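Local atomic coordinates of Na Glutathione S-transferase 1 (Necator americanus, PDB entry 2ON7), a protein that probably conjugates reduced glutathione to electrophilic compounds, working as a dimeric glutathione S-transferase. Residues Lys131-Ile136 with Glu176-Val181; Ala86-Leu91 with Thr154-Leu159; Ala18-Ala23 with Pro192-Trp197. All coordinates share one frame; numbering follows the deposited sequence.

Interaction 1: Lys131-Ile136 with Glu176-Val181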
ATOM      1  N   LYS A 131       7.119  -1.425  17.288  1.00  8.52           N
ATOM      2  CA  LYS A 131       7.749  -0.745  16.194  1.00  9.53           C
ATOM      3  C   LYS A 131       6.754   0.258  15.638  1.00  9.26           C
ATOM      4  O   LYS A 131       7.076   1.435  15.544  1.00  9.39           O
ATOM      5  CB  LYS A 131       8.220  -1.720  15.116  1.00 10.22           C
ATOM      6  CG  LYS A 131       8.941  -1.048  13.964  1.00 12.25           C
ATOM      7  CD  LYS A 131       9.567  -2.076  13.014  1.00 14.85           C
ATOM      8  CE  LYS A 131       8.522  -2.647  12.074  1.00 12.57           C
ATOM      9  NZ  LYS A 131       9.113  -3.728  11.251  1.00 12.47           N
ATOM     10  N   PHE A 132       5.534  -0.190  15.331  1.00  8.64           N
ATOM     11  CA  PHE A 132       4.572   0.692  14.701  1.00  8.63           C
ATOM     12  C   PHE A 132       4.271   1.935  15.532  1.00  8.66           C
ATOM     13  O   PHE A 132       4.325   3.062  15.021  1.00  9.64           O
ATOM     14  CB  PHE A 132       3.298  -0.047  14.313  1.00  9.04           C
ATOM     15  CG  PHE A 132       2.261   0.832  13.657  1.00  7.92           C
ATOM     16  CD1 PHE A 132       0.952   0.861  14.156  1.00  7.33           C
ATOM     17  CD2 PHE A 132       2.588   1.615  12.547  1.00  6.13           C
ATOM     18  CE1 PHE A 132      -0.013   1.655  13.581  1.00  3.97           C
ATOM     19  CE2 PHE A 132       1.614   2.406  11.926  1.00  4.74           C
ATOM     20  CZ  PHE A 132       0.313   2.426  12.460  1.00  6.67           C
ATOM     21  N   PHE A 133       3.991   1.729  16.806  1.00  8.49           N
ATOM     22  CA  PHE A 133       3.664   2.809  17.725  1.00  8.72           C
ATOM     23  C   PHE A 133       4.893   3.694  18.000  1.00  9.61           C
ATOM     24  O   PHE A 133       4.751   4.917  18.208  1.00 10.27           O
ATOM     25  CB  PHE A 133       3.087   2.229  19.017  1.00  8.51           C
ATOM     26  CG  PHE A 133       1.627   1.811  18.926  1.00  7.31           C
ATOM     27  CD1 PHE A 133       0.928   1.832  17.704  1.00  6.55           C
ATOM     28  CD2 PHE A 133       0.951   1.391  20.075  1.00  7.74           C
ATOM     29  CE1 PHE A 133      -0.412   1.415  17.625  1.00  7.31           C
ATOM     30  CE2 PHE A 133      -0.405   0.990  20.027  1.00  6.06           C
ATOM     31  CZ  PHE A 133      -1.090   1.006  18.795  1.00  9.36           C
ATOM     32  N   GLY A 134       6.092   3.092  17.999  1.00  8.99           N
ATOM     33  CA  GLY A 134       7.321   3.865  18.120  1.00  8.26           C
ATOM     34  C   GLY A 134       7.354   4.962  17.070  1.00  8.15           C
ATOM     35  O   GLY A 134       7.542   6.126  17.404  1.00  8.44           O
ATOM     36  N   PHE A 135       7.124   4.595  15.812  1.00  7.88           N
ATOM     37  CA  PHE A 135       7.093   5.546  14.687  1.00  8.55           C
ATOM     38  C   PHE A 135       5.896   6.480  14.699  1.00  8.50           C
ATOM     39  O   PHE A 135       6.042   7.691  14.518  1.00  8.33           O
ATOM     40  CB  PHE A 135       7.140   4.820  13.346  1.00  7.93           C
ATOM     41  CG  PHE A 135       8.337   3.920  13.191  1.00  9.31           C
ATOM     42  CD1 PHE A 135       8.178   2.606  12.761  1.00  9.91           C
ATOM     43  CD2 PHE A 135       9.617   4.392  13.465  1.00  7.26           C
ATOM     44  CE1 PHE A 135       9.271   1.782  12.620  1.00  9.93           C
ATOM     45  CE2 PHE A 135      10.722   3.575  13.312  1.00 10.57           C
ATOM     46  CZ  PHE A 135      10.546   2.256  12.902  1.00  9.78           C
ATOM     47  N   ILE A 136       4.713   5.905  14.901  1.00  8.91           N
ATOM     48  CA  ILE A 136       3.500   6.715  15.040  1.00  9.02           C
ATOM     49  C   ILE A 136       3.724   7.811  16.119  1.00  7.59           C
ATOM     50  O   ILE A 136       3.423   8.957  15.856  1.00  6.38           O
ATOM     51  CB  ILE A 136       2.190   5.841  15.238  1.00  9.18           C
ATOM     52  CG1 ILE A 136       1.963   4.892  14.061  1.00 11.24           C
ATOM     53  CG2 ILE A 136       0.948   6.673  15.346  1.00 10.06           C
ATOM     54  CD1 ILE A 136       1.668   5.560  12.657  1.00 13.33           C
ATOM     55  N   GLU A 176      -0.745   0.611  26.413  1.00  9.22           N
ATOM     56  CA  GLU A 176       0.030   0.715  27.647  1.00  9.13           C
ATOM     57  C   GLU A 176       1.250   1.662  27.596  1.00  9.45           C
ATOM     58  O   GLU A 176       1.348   2.604  28.397  1.00  9.94           O
ATOM     59  CB  GLU A 176       0.422  -0.683  28.176  1.00  9.22           C
ATOM     60  CG  GLU A 176      -0.552  -1.254  29.217  1.00  9.18           C
ATOM     61  CD  GLU A 176       0.028  -2.384  30.134  1.00  8.43           C
ATOM     62  OE1 GLU A 176       1.110  -2.940  29.886  1.00  6.14           O
ATOM     63  OE2 GLU A 176      -0.645  -2.742  31.114  1.00  7.16           O
ATOM     64  N   GLY A 177       2.186   1.426  26.692  1.00  8.95           N
ATOM     65  CA  GLY A 177       3.415   2.243  26.735  1.00  8.88           C
ATOM     66  C   GLY A 177       3.358   3.481  25.852  1.00  8.72           C
ATOM     67  O   GLY A 177       4.379   4.049  25.522  1.00  8.55           O
ATOM     68  N   TYR A 178       2.150   3.887  25.456  1.00  8.68           N
ATOM     69  CA  TYR A 178       1.979   4.887  24.403  1.00  7.59           C
ATOM     70  C   TYR A 178       0.826   5.860  24.750  1.00  6.82           C
ATOM     71  O   TYR A 178      -0.301   5.717  24.275  1.00  5.94           O
ATOM     72  CB  TYR A 178       1.831   4.175  23.047  1.00  8.22           C
ATOM     73  CG  TYR A 178       2.941   3.144  22.812  1.00  9.90           C
ATOM     74  CD1 TYR A 178       2.825   1.810  23.300  1.00 11.15           C
ATOM     75  CD2 TYR A 178       4.136   3.507  22.153  1.00  9.79           C
ATOM     76  CE1 TYR A 178       3.871   0.880  23.120  1.00 10.73           C
ATOM     77  CE2 TYR A 178       5.170   2.585  21.955  1.00  8.45           C
ATOM     78  CZ  TYR A 178       5.040   1.288  22.434  1.00  9.56           C
ATOM     79  OH  TYR A 178       6.069   0.413  22.222  1.00  8.43           O
ATOM     80  N   PRO A 179       1.120   6.866  25.595  1.00  6.23           N
ATOM     81  CA  PRO A 179       0.064   7.815  25.939  1.00  6.36           C
ATOM     82  C   PRO A 179      -0.410   8.679  24.750  1.00  6.13           C
ATOM     83  O   PRO A 179      -1.611   8.871  24.592  1.00  6.38           O
ATOM     84  CB  PRO A 179       0.660   8.641  27.097  1.00  5.86           C
ATOM     85  CG  PRO A 179       2.124   8.356  27.098  1.00  6.65           C
ATOM     86  CD  PRO A 179       2.416   7.176  26.226  1.00  6.30           C
ATOM     87  N   GLU A 180       0.510   9.161  23.923  1.00  6.23           N
ATOM     88  CA  GLU A 180       0.178   9.940  22.710  1.00  6.78           C
ATOM     89  C   GLU A 180      -0.792   9.245  21.724  1.00  6.92           C
ATOM     90  O   GLU A 180      -1.718   9.878  21.196  1.00  7.24           O
ATOM     91  CB  GLU A 180       1.452  10.320  21.936  1.00  5.74           C
ATOM     92  CG  GLU A 180       2.424  11.177  22.716  1.00  9.61           C
ATOM     93  CD  GLU A 180       3.243  10.358  23.681  1.00  9.67           C
ATOM     94  OE1 GLU A 180       3.462   9.154  23.406  1.00 12.77           O
ATOM     95  OE2 GLU A 180       3.641  10.908  24.705  1.00  8.52           O
ATOM     96  N   VAL A 181      -0.542   7.968  21.449  1.00  6.61           N
ATOM     97  CA  VAL A 181      -1.401   7.180  20.571  1.00  7.20           C
ATOM     98  C   VAL A 181      -2.834   7.105  21.128  1.00  7.93           C
ATOM     99  O   VAL A 181      -3.798   7.271  20.400  1.00  8.06           O
ATOM    100  CB  VAL A 181      -0.819   5.748  20.354  1.00  6.89           C
ATOM    101  CG1 VAL A 181      -1.821   4.856  19.671  1.00  4.20           C
ATOM    102  CG2 VAL A 181       0.489   5.806  19.622  1.00  4.15           C
TER

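Interaction 2: Ala86-Leu91 with Thr154-Leu159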
ATOM      1  N   ALA A  86       1.310  12.512   0.086  1.00  5.10           N
ATOM      2  CA  ALA A  86       2.289  11.431   0.110  1.00  4.84           C
ATOM      3  C   ALA A  86       2.684  10.989   1.539  1.00  5.63           C
ATOM      4  O   ALA A  86       2.925   9.826   1.781  1.00  6.03           O
ATOM      5  CB  ALA A  86       3.508  11.870  -0.648  1.00  3.92           C
ATOM      6  N   VAL A  87       2.782  11.942   2.465  1.00  5.58           N
ATOM      7  CA  VAL A  87       3.072  11.661   3.853  1.00  5.72           C
ATOM      8  C   VAL A  87       1.938  10.858   4.533  1.00  7.10           C
ATOM      9  O   VAL A  87       2.206   9.846   5.221  1.00  7.45           O
ATOM     10  CB  VAL A  87       3.462  12.974   4.630  1.00  5.21           C
ATOM     11  CG1 VAL A  87       3.675  12.702   6.094  1.00  2.06           C
ATOM     12  CG2 VAL A  87       4.735  13.556   4.031  1.00  3.33           C
ATOM     13  N   VAL A  88       0.690  11.295   4.335  1.00  7.99           N
ATOM     14  CA  VAL A  88      -0.478  10.515   4.746  1.00  8.21           C
ATOM     15  C   VAL A  88      -0.296   9.086   4.231  1.00  8.24           C
ATOM     16  O   VAL A  88      -0.334   8.118   5.015  1.00  8.15           O
ATOM     17  CB  VAL A  88      -1.784  11.093   4.137  1.00  8.88           C
ATOM     18  CG1 VAL A  88      -2.928  10.172   4.390  1.00  8.10           C
ATOM     19  CG2 VAL A  88      -2.095  12.484   4.700  1.00  8.12           C
ATOM     20  N   ASP A  89      -0.068   8.985   2.913  1.00  8.27           N
ATOM     21  CA  ASP A  89       0.173   7.727   2.204  1.00  7.81           C
ATOM     22  C   ASP A  89       1.245   6.860   2.846  1.00  8.05           C
ATOM     23  O   ASP A  89       1.040   5.674   3.026  1.00  8.83           O
ATOM     24  CB  ASP A  89       0.599   7.996   0.754  1.00  8.31           C
ATOM     25  CG  ASP A  89      -0.488   8.614  -0.069  1.00  6.88           C
ATOM     26  OD1 ASP A  89      -1.647   8.575   0.337  1.00  4.56           O
ATOM     27  OD2 ASP A  89      -0.176   9.116  -1.151  1.00 11.60           O
ATOM     28  N   SER A  90       2.374   7.463   3.204  1.00  7.66           N
ATOM     29  CA  SER A  90       3.482   6.730   3.754  1.00  7.96           C
ATOM     30  C   SER A  90       3.141   6.123   5.114  1.00  8.31           C
ATOM     31  O   SER A  90       3.693   5.092   5.472  1.00  8.58           O
ATOM     32  CB  SER A  90       4.733   7.614   3.847  1.00  7.00           C
ATOM     33  OG  SER A  90       4.776   8.338   5.076  1.00  7.69           O
ATOM     34  N   LEU A  91       2.265   6.781   5.880  1.00  8.31           N
ATOM     35  CA  LEU A  91       1.843   6.277   7.184  1.00  7.23           C
ATOM     36  C   LEU A  91       0.823   5.170   7.069  1.00  7.15           C
ATOM     37  O   LEU A  91       0.734   4.309   7.908  1.00  6.91           O
ATOM     38  CB  LEU A  91       1.256   7.397   8.038  1.00  7.50           C
ATOM     39  CG  LEU A  91       2.235   8.373   8.716  1.00  5.84           C
ATOM     40  CD1 LEU A  91       1.536   9.724   8.934  1.00  2.00           C
ATOM     41  CD2 LEU A  91       2.758   7.796  10.036  1.00  2.32           C
ATOM     42  N   THR A 154      -6.861  13.844   8.259  1.00 10.94           N
ATOM     43  CA  THR A 154      -6.679  13.138   7.001  1.00 10.33           C
ATOM     44  C   THR A 154      -7.117  11.698   7.238  1.00 10.11           C
ATOM     45  O   THR A 154      -7.300  11.298   8.391  1.00 10.62           O
ATOM     46  CB  THR A 154      -5.197  13.131   6.533  1.00  9.57           C
ATOM     47  OG1 THR A 154      -4.434  12.286   7.397  1.00  9.92           O
ATOM     48  CG2 THR A 154      -4.585  14.537   6.516  1.00  8.57           C
ATOM     49  N   TRP A 155      -7.260  10.915   6.167  1.00  9.22           N
ATOM     50  CA  TRP A 155      -7.720   9.523   6.262  1.00  8.30           C
ATOM     51  C   TRP A 155      -6.878   8.571   7.113  1.00  9.65           C
ATOM     52  O   TRP A 155      -7.432   7.595   7.617  1.00 11.12           O
ATOM     53  CB  TRP A 155      -7.976   8.903   4.849  1.00  7.83           C
ATOM     54  CG  TRP A 155      -6.803   8.768   3.900  1.00  5.84           C
ATOM     55  CD1 TRP A 155      -6.225   9.763   3.145  1.00  5.67           C
ATOM     56  CD2 TRP A 155      -6.108   7.553   3.544  1.00  4.42           C
ATOM     57  NE1 TRP A 155      -5.203   9.239   2.379  1.00  5.44           N
ATOM     58  CE2 TRP A 155      -5.118   7.891   2.606  1.00  2.50           C
ATOM     59  CE3 TRP A 155      -6.229   6.209   3.945  1.00  7.71           C
ATOM     60  CZ2 TRP A 155      -4.233   6.937   2.067  1.00  7.30           C
ATOM     61  CZ3 TRP A 155      -5.364   5.246   3.398  1.00  6.17           C
ATOM     62  CH2 TRP A 155      -4.380   5.619   2.455  1.00  7.07           C
ATOM     63  N   VAL A 156      -5.550   8.768   7.244  1.00 10.64           N
ATOM     64  CA  VAL A 156      -4.779   7.894   8.158  1.00  9.55           C
ATOM     65  C   VAL A 156      -5.221   8.030   9.617  1.00  8.79           C
ATOM     66  O   VAL A 156      -5.208   7.047  10.344  1.00  8.93           O
ATOM     67  CB  VAL A 156      -3.253   8.157   8.263  1.00 10.01           C
ATOM     68  CG1 VAL A 156      -2.470   7.041   7.654  1.00 10.61           C
ATOM     69  CG2 VAL A 156      -2.855   9.535   7.887  1.00  8.80           C
ATOM     70  N   ASP A 157      -5.519   9.250  10.056  1.00  7.85           N
ATOM     71  CA  ASP A 157      -6.082   9.468  11.399  1.00  7.60           C
ATOM     72  C   ASP A 157      -7.178   8.398  11.750  1.00  8.46           C
ATOM     73  O   ASP A 157      -7.209   7.849  12.845  1.00  8.86           O
ATOM     74  CB  ASP A 157      -6.604  10.908  11.503  1.00  6.09           C
ATOM     75  CG  ASP A 157      -5.454  11.954  11.445  1.00  4.96           C
ATOM     76  OD1 ASP A 157      -5.539  12.954  10.698  1.00  2.00           O
ATOM     77  OD2 ASP A 157      -4.432  11.737  12.152  1.00  3.99           O
ATOM     78  N   LEU A 158      -8.006   8.067  10.766  1.00  9.24           N
ATOM     79  CA  LEU A 158      -9.148   7.180  10.921  1.00  9.95           C
ATOM     80  C   LEU A 158      -8.724   5.739  10.948  1.00  9.79           C
ATOM     81  O   LEU A 158      -9.143   4.976  11.819  1.00  9.60           O
ATOM     82  CB  LEU A 158     -10.135   7.403   9.768  1.00  9.82           C
ATOM     83  CG  LEU A 158     -10.561   8.811   9.394  1.00  9.96           C
ATOM     84  CD1 LEU A 158     -11.332   8.723   8.080  1.00  7.15           C
ATOM     85  CD2 LEU A 158     -11.447   9.394  10.502  1.00  9.78           C
ATOM     86  N   LEU A 159      -7.893   5.378   9.981  1.00 10.09           N
ATOM     87  CA  LEU A 159      -7.277   4.067   9.943  1.00 10.39           C
ATOM     88  C   LEU A 159      -6.755   3.629  11.295  1.00 10.00           C
ATOM     89  O   LEU A 159      -7.112   2.540  11.794  1.00 11.40           O
ATOM     90  CB  LEU A 159      -6.113   4.066   8.955  1.00 10.30           C
ATOM     91  CG  LEU A 159      -6.335   3.725   7.487  1.00 12.45           C
ATOM     92  CD1 LEU A 159      -4.946   3.652   6.814  1.00  8.51           C
ATOM     93  CD2 LEU A 159      -7.203   2.405   7.266  1.00  8.73           C
TER
HETATM   94  O   HOH W   1      -3.334  10.955   1.061  1.00  2.00           O

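Interaction 3: Ala18-Ala23 with Pro192-Trp197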
ATOM      1  N   ALA A  18     -13.420   3.984   4.488  1.00  8.90           N
ATOM      2  CA  ALA A  18     -14.370   4.506   3.488  1.00  7.56           C
ATOM      3  C   ALA A  18     -15.628   5.026   4.146  1.00  7.68           C
ATOM      4  O   ALA A  18     -16.054   6.154   3.867  1.00  8.00           O
ATOM      5  CB  ALA A  18     -14.725   3.410   2.506  1.00  7.26           C
ATOM      6  N   ARG A  19     -16.223   4.208   5.027  1.00  7.02           N
ATOM      7  CA  ARG A  19     -17.459   4.587   5.692  1.00  8.00           C
ATOM      8  C   ARG A  19     -17.267   5.842   6.513  1.00  8.08           C
ATOM      9  O   ARG A  19     -18.128   6.704   6.552  1.00  8.74           O
ATOM     10  CB  ARG A  19     -17.986   3.466   6.600  1.00  6.97           C
ATOM     11  CG  ARG A  19     -18.321   2.224   5.871  1.00  6.05           C
ATOM     12  CD  ARG A  19     -18.783   1.196   6.848  1.00  4.28           C
ATOM     13  NE  ARG A  19     -19.095  -0.063   6.185  1.00  6.48           N
ATOM     14  CZ  ARG A  19     -18.582  -1.246   6.511  1.00  4.60           C
ATOM     15  NH1 ARG A  19     -17.731  -1.345   7.508  1.00  2.00           N
ATOM     16  NH2 ARG A  19     -18.962  -2.334   5.850  1.00  5.85           N
ATOM     17  N   GLN A  20     -16.148   5.879   7.220  1.00  8.55           N
ATOM     18  CA  GLN A  20     -15.801   7.009   8.046  1.00  9.79           C
ATOM     19  C   GLN A  20     -15.551   8.237   7.207  1.00  8.70           C
ATOM     20  O   GLN A  20     -15.891   9.282   7.627  1.00  9.93           O
ATOM     21  CB  GLN A  20     -14.653   6.672   9.037  1.00  9.19           C
ATOM     22  CG  GLN A  20     -15.189   5.813  10.188  1.00 10.38           C
ATOM     23  CD  GLN A  20     -14.163   5.382  11.220  1.00 10.87           C
ATOM     24  OE1 GLN A  20     -14.335   4.370  11.904  1.00 13.68           O
ATOM     25  NE2 GLN A  20     -13.118   6.137  11.352  1.00 14.00           N
ATOM     26  N   ILE A  21     -14.989   8.111   6.019  1.00  9.03           N
ATOM     27  CA  ILE A  21     -14.819   9.282   5.158  1.00  9.78           C
ATOM     28  C   ILE A  21     -16.142   9.839   4.699  1.00  9.34           C
ATOM     29  O   ILE A  21     -16.390  11.019   4.883  1.00 10.67           O
ATOM     30  CB  ILE A  21     -13.907   9.043   3.955  1.00  9.56           C
ATOM     31  CG1 ILE A  21     -12.466   8.836   4.430  1.00  9.97           C
ATOM     32  CG2 ILE A  21     -13.986  10.247   3.008  1.00  9.49           C
ATOM     33  CD1 ILE A  21     -11.546   9.976   4.134  1.00 10.91           C
ATOM     34  N   PHE A  22     -16.996   8.979   4.151  1.00  9.45           N
ATOM     35  CA  PHE A  22     -18.375   9.336   3.771  1.00  8.65           C
ATOM     36  C   PHE A  22     -19.146  10.078   4.869  1.00  8.67           C
ATOM     37  O   PHE A  22     -19.796  11.097   4.593  1.00  8.44           O
ATOM     38  CB  PHE A  22     -19.155   8.080   3.457  1.00  8.20           C
ATOM     39  CG  PHE A  22     -18.862   7.485   2.104  1.00 10.16           C
ATOM     40  CD1 PHE A  22     -18.829   8.281   0.967  1.00  7.13           C
ATOM     41  CD2 PHE A  22     -18.705   6.105   1.957  1.00  9.12           C
ATOM     42  CE1 PHE A  22     -18.601   7.740  -0.249  1.00  7.96           C
ATOM     43  CE2 PHE A  22     -18.491   5.563   0.730  1.00  9.36           C
ATOM     44  CZ  PHE A  22     -18.428   6.392  -0.387  1.00  9.21           C
ATOM     45  N   ALA A  23     -19.101   9.547   6.103  1.00  8.04           N
ATOM     46  CA  ALA A  23     -19.789  10.181   7.241  1.00  7.65           C
ATOM     47  C   ALA A  23     -19.141  11.516   7.584  1.00  7.52           C
ATOM     48  O   ALA A  23     -19.818  12.475   7.898  1.00  5.29           O
ATOM     49  CB  ALA A  23     -19.820   9.261   8.452  1.00  7.55           C
ATOM     50  N   PRO A 192     -17.311  15.338  16.067  1.00 10.43           N
ATOM     51  CA  PRO A 192     -18.761  15.145  16.110  1.00 10.77           C
ATOM     52  C   PRO A 192     -19.379  14.217  15.054  1.00 11.70           C
ATOM     53  O   PRO A 192     -20.045  13.254  15.450  1.00 11.84           O
ATOM     54  CB  PRO A 192     -19.316  16.578  16.036  1.00 11.20           C
ATOM     55  CG  PRO A 192     -18.284  17.400  16.798  1.00 10.15           C
ATOM     56  CD  PRO A 192     -16.942  16.745  16.365  1.00 11.04           C
ATOM     57  N   LYS A 193     -19.162  14.470  13.755  1.00 11.75           N
ATOM     58  CA  LYS A 193     -19.725  13.612  12.709  1.00 12.53           C
ATOM     59  C   LYS A 193     -19.189  12.180  12.735  1.00 12.22           C
ATOM     60  O   LYS A 193     -19.881  11.257  12.317  1.00 12.58           O
ATOM     61  CB  LYS A 193     -19.499  14.203  11.293  1.00 13.24           C
ATOM     62  CG  LYS A 193     -20.565  15.200  10.810  1.00 13.69           C
ATOM     63  CD  LYS A 193     -20.230  15.662   9.407  1.00 13.97           C
ATOM     64  CE  LYS A 193     -21.147  16.789   8.950  1.00 17.42           C
ATOM     65  NZ  LYS A 193     -21.138  16.869   7.446  1.00 18.48           N
ATOM     66  N   LEU A 194     -17.941  12.006  13.152  1.00 11.48           N
ATOM     67  CA  LEU A 194     -17.384  10.667  13.351  1.00 11.60           C
ATOM     68  C   LEU A 194     -18.081   9.993  14.551  1.00 11.00           C
ATOM     69  O   LEU A 194     -18.573   8.870  14.440  1.00 11.08           O
ATOM     70  CB  LEU A 194     -15.869  10.742  13.615  1.00 11.47           C
ATOM     71  CG  LEU A 194     -14.908   9.731  12.971  1.00 13.27           C
ATOM     72  CD1 LEU A 194     -13.736   9.385  13.885  1.00 12.61           C
ATOM     73  CD2 LEU A 194     -15.608   8.453  12.527  1.00 15.51           C
ATOM     74  N   LYS A 195     -18.114  10.708  15.681  1.00 10.22           N
ATOM     75  CA  LYS A 195     -18.783  10.290  16.926  1.00 10.10           C
ATOM     76  C   LYS A 195     -20.220   9.805  16.702  1.00  9.62           C
ATOM     77  O   LYS A 195     -20.589   8.725  17.160  1.00  8.91           O
ATOM     78  CB  LYS A 195     -18.755  11.447  17.945  1.00 10.21           C
ATOM     79  CG  LYS A 195     -19.365  11.155  19.293  1.00 11.48           C
ATOM     80  CD  LYS A 195     -18.745  12.094  20.328  1.00 17.30           C
ATOM     81  CE  LYS A 195     -18.781  11.517  21.734  1.00 17.63           C
ATOM     82  NZ  LYS A 195     -20.125  11.687  22.364  1.00 20.73           N
ATOM     83  N   LYS A 196     -21.016  10.629  16.016  1.00  9.42           N
ATOM     84  CA  LYS A 196     -22.333  10.243  15.518  1.00  9.34           C
ATOM     85  C   LYS A 196     -22.328   8.855  14.773  1.00  8.76           C
ATOM     86  O   LYS A 196     -23.128   7.955  15.141  1.00  8.23           O
ATOM     87  CB  LYS A 196     -22.955  11.377  14.679  1.00  9.68           C
ATOM     88  CG  LYS A 196     -24.366  11.030  14.165  1.00 10.83           C
ATOM     89  CD  LYS A 196     -25.270  12.241  13.915  1.00 11.69           C
ATOM     90  CE  LYS A 196     -26.643  11.789  13.377  1.00 12.19           C
ATOM     91  NZ  LYS A 196     -26.479  10.945  12.088  1.00 13.37           N
ATOM     92  N   TRP A 197     -21.400   8.672  13.822  1.00  6.79           N
ATOM     93  CA  TRP A 197     -21.262   7.412  13.078  1.00  7.11           C
ATOM     94  C   TRP A 197     -20.948   6.191  13.961  1.00  7.38           C
ATOM     95  O   TRP A 197     -21.540   5.128  13.800  1.00  6.97           O
ATOM     96  CB  TRP A 197     -20.250   7.516  11.895  1.00  5.49           C
ATOM     97  CG  TRP A 197     -19.959   6.178  11.215  1.00  4.87           C
ATOM     98  CD1 TRP A 197     -18.785   5.479  11.240  1.00  2.43           C
ATOM     99  CD2 TRP A 197     -20.863   5.390  10.406  1.00  4.13           C
ATOM    100  NE1 TRP A 197     -18.906   4.321  10.539  1.00  2.00           N
ATOM    101  CE2 TRP A 197     -20.165   4.243  10.005  1.00  2.53           C
ATOM    102  CE3 TRP A 197     -22.184   5.553   9.985  1.00  4.25           C
ATOM    103  CZ2 TRP A 197     -20.749   3.252   9.207  1.00  3.93           C
ATOM    104  CZ3 TRP A 197     -22.759   4.565   9.200  1.00  3.90           C
ATOM    105  CH2 TRP A 197     -22.035   3.436   8.812  1.00  3.45           C
TER

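Interaction 1: Lys131-Ile136 with Glu176-Val181
F133 and Y178 meet as an edge-to-face (T-shaped) pair. The ring centroids of F133 and Y178 lie 5.4 Å apart, with their planes at 73°, and it is F133 that supplies the edge: its CD2 comes within 3.8 Å of CG in the Y178 ring. With CG of F133 anti to the carbonyl carbon (chi1 -79°), the ring swings so that this CD2 edge meets Y178; CB of F133, set by the backbone, already lies over the tyrosine ring.

Two CH-pi contacts accompany the pair. F133 CB sits 3.7 Å from the Y178 ring centroid, 20° off the normal. V181 CG1 stands over a face of F133, 4.1 Å from that ring's centroid and displaced toward the rim at CZ. F133 is thus met by Y178 at its edge and by V181 across its face.

The surroundings are those of the all-helical C-terminal domain of a glutathione S-transferase. F133 belongs to helix 117-141, whereas Y178 occupies the N-cap position of helix 179-189, so the aromatic pair lies where the start of helix 179-189 meets helix 117-141. F174 also meets the F133 ring, with the planes steeply inclined.

Purely aliphatic contact is looser, with I136 CG2 and V181 CG2 4.4 Å apart. On the polar side, no hydrogen bond joins 131-136 to 176-181; the phenol OH of Y178 is instead hydrogen-bonded to D130 OD1, one residue before K131.

Interaction 2: Ala86-Leu91 with Thr154-Leu159
The indole of W155 leaves the chain with CG between the backbone N and the carbonyl carbon (chi1 63°), which carries the ring across to helix 82-109, while V88 holds CG1 trans to its own N (chi1 171°), setting that methyl over the indole. The resulting CH-pi contact is close: V88 CG1 lies 3.6 Å from the centroid of the five-membered ring of W155 and 3.2 Å from NE1 of W155, toward the rim. The other valine methyl, V88 CG2, points at the T154 hydroxyl side chain tip to tip, 3.6 Å from T154 OG1. V156 extends the apolar surface, its CG2 lying 3.6 Å from V88 CG1.

The indole edge is used separately. W155 NE1 donates to a water 2.9 Å away, and this water lies in the ring plane, as does D89 OD1. The water is also 3.0 Å from D89 OD1, though how its protons are shared remains unsettled. D89 OD1 is otherwise engaged in a salt bridge with R69.

Near the first turn of helix 155-168, T154 N donates to D157 OD1 at 2.9 Å, consistent with one half of the N-capping box known in this family. The short helix segments run nearly parallel, at 17°. Helix 64-75 and I21 of helix 16-25 also pack on W155, placing the indole where the helical domain meets the thioredoxin-like one, and the second subunit reaches helix 82-109 through its A66, which packs on D89.

Interaction 3: Ala18-Ala23 with Pro192-Trp197
W197 packs against A23, Q20 and R19, and in doing so joins the two domains of the glutathione S-transferase fold: helix 16-25 belongs to the thioredoxin-like N-terminal domain and helix 192-200 to the helical C-terminal domain. The short segments cross at 126°, with their axes 9.4 Å apart at closest approach.

The tryptophan can be followed outward. Its CB meets A23 CB at 3.9 Å. CG of W197 lies trans to its backbone N (chi1 173°), which extends the indole along helix 16-25, and CD1 of W197 then comes within 3.8 Å of Q20 CG. NE1, next along the ring, is hydrogen-bonded to OE2 of E16, just before the 18-23 segment, which gives the indole nitrogen a polar partner. Beyond it, CE2 of W197 is 4.1 Å from R19 CB, and CZ2 of W197 ends 3.7 Å from R19 CD. All these approaches are oblique to the ring, and the guanidinium plane of R19 is inclined to it by 34°. The charged end of R19 is taken up elsewhere, by salt bridges to D31 and E16, which leaves its aliphatic part to pack on the tryptophan.

L194 adds to the apolar side of the interface, with CD2 of L194 3.6 Å from Q20 CG. At the more exposed margin, K193 lays its extended chain beside the last turn of 18-23 while NZ pairs with D26, and CD of K193 rests 3.6 Å from A23 O.

The three contacts form a chain across the subunit, with interaction 2 in the middle. Its centre is 16 Å from each of the other two, and it touches both: I136 CD1 of interaction 1 lies 3.6 Å from L91 CD2, while W155 CB lies 3.8 Å from I21 CD1 of interaction 3. L158 joins the latter boundary, its CD2 being 4.1 Å from L194 CD1. Interactions 1 and 3 are separated by 24 Å between centres and about 12 Å between nearest atoms. Interaction 1 lies wholly in the helical domain, whereas interaction 3 crosses between domains, beside the C17–C68 disulfide that ties helix 16-25 to helix 64-75.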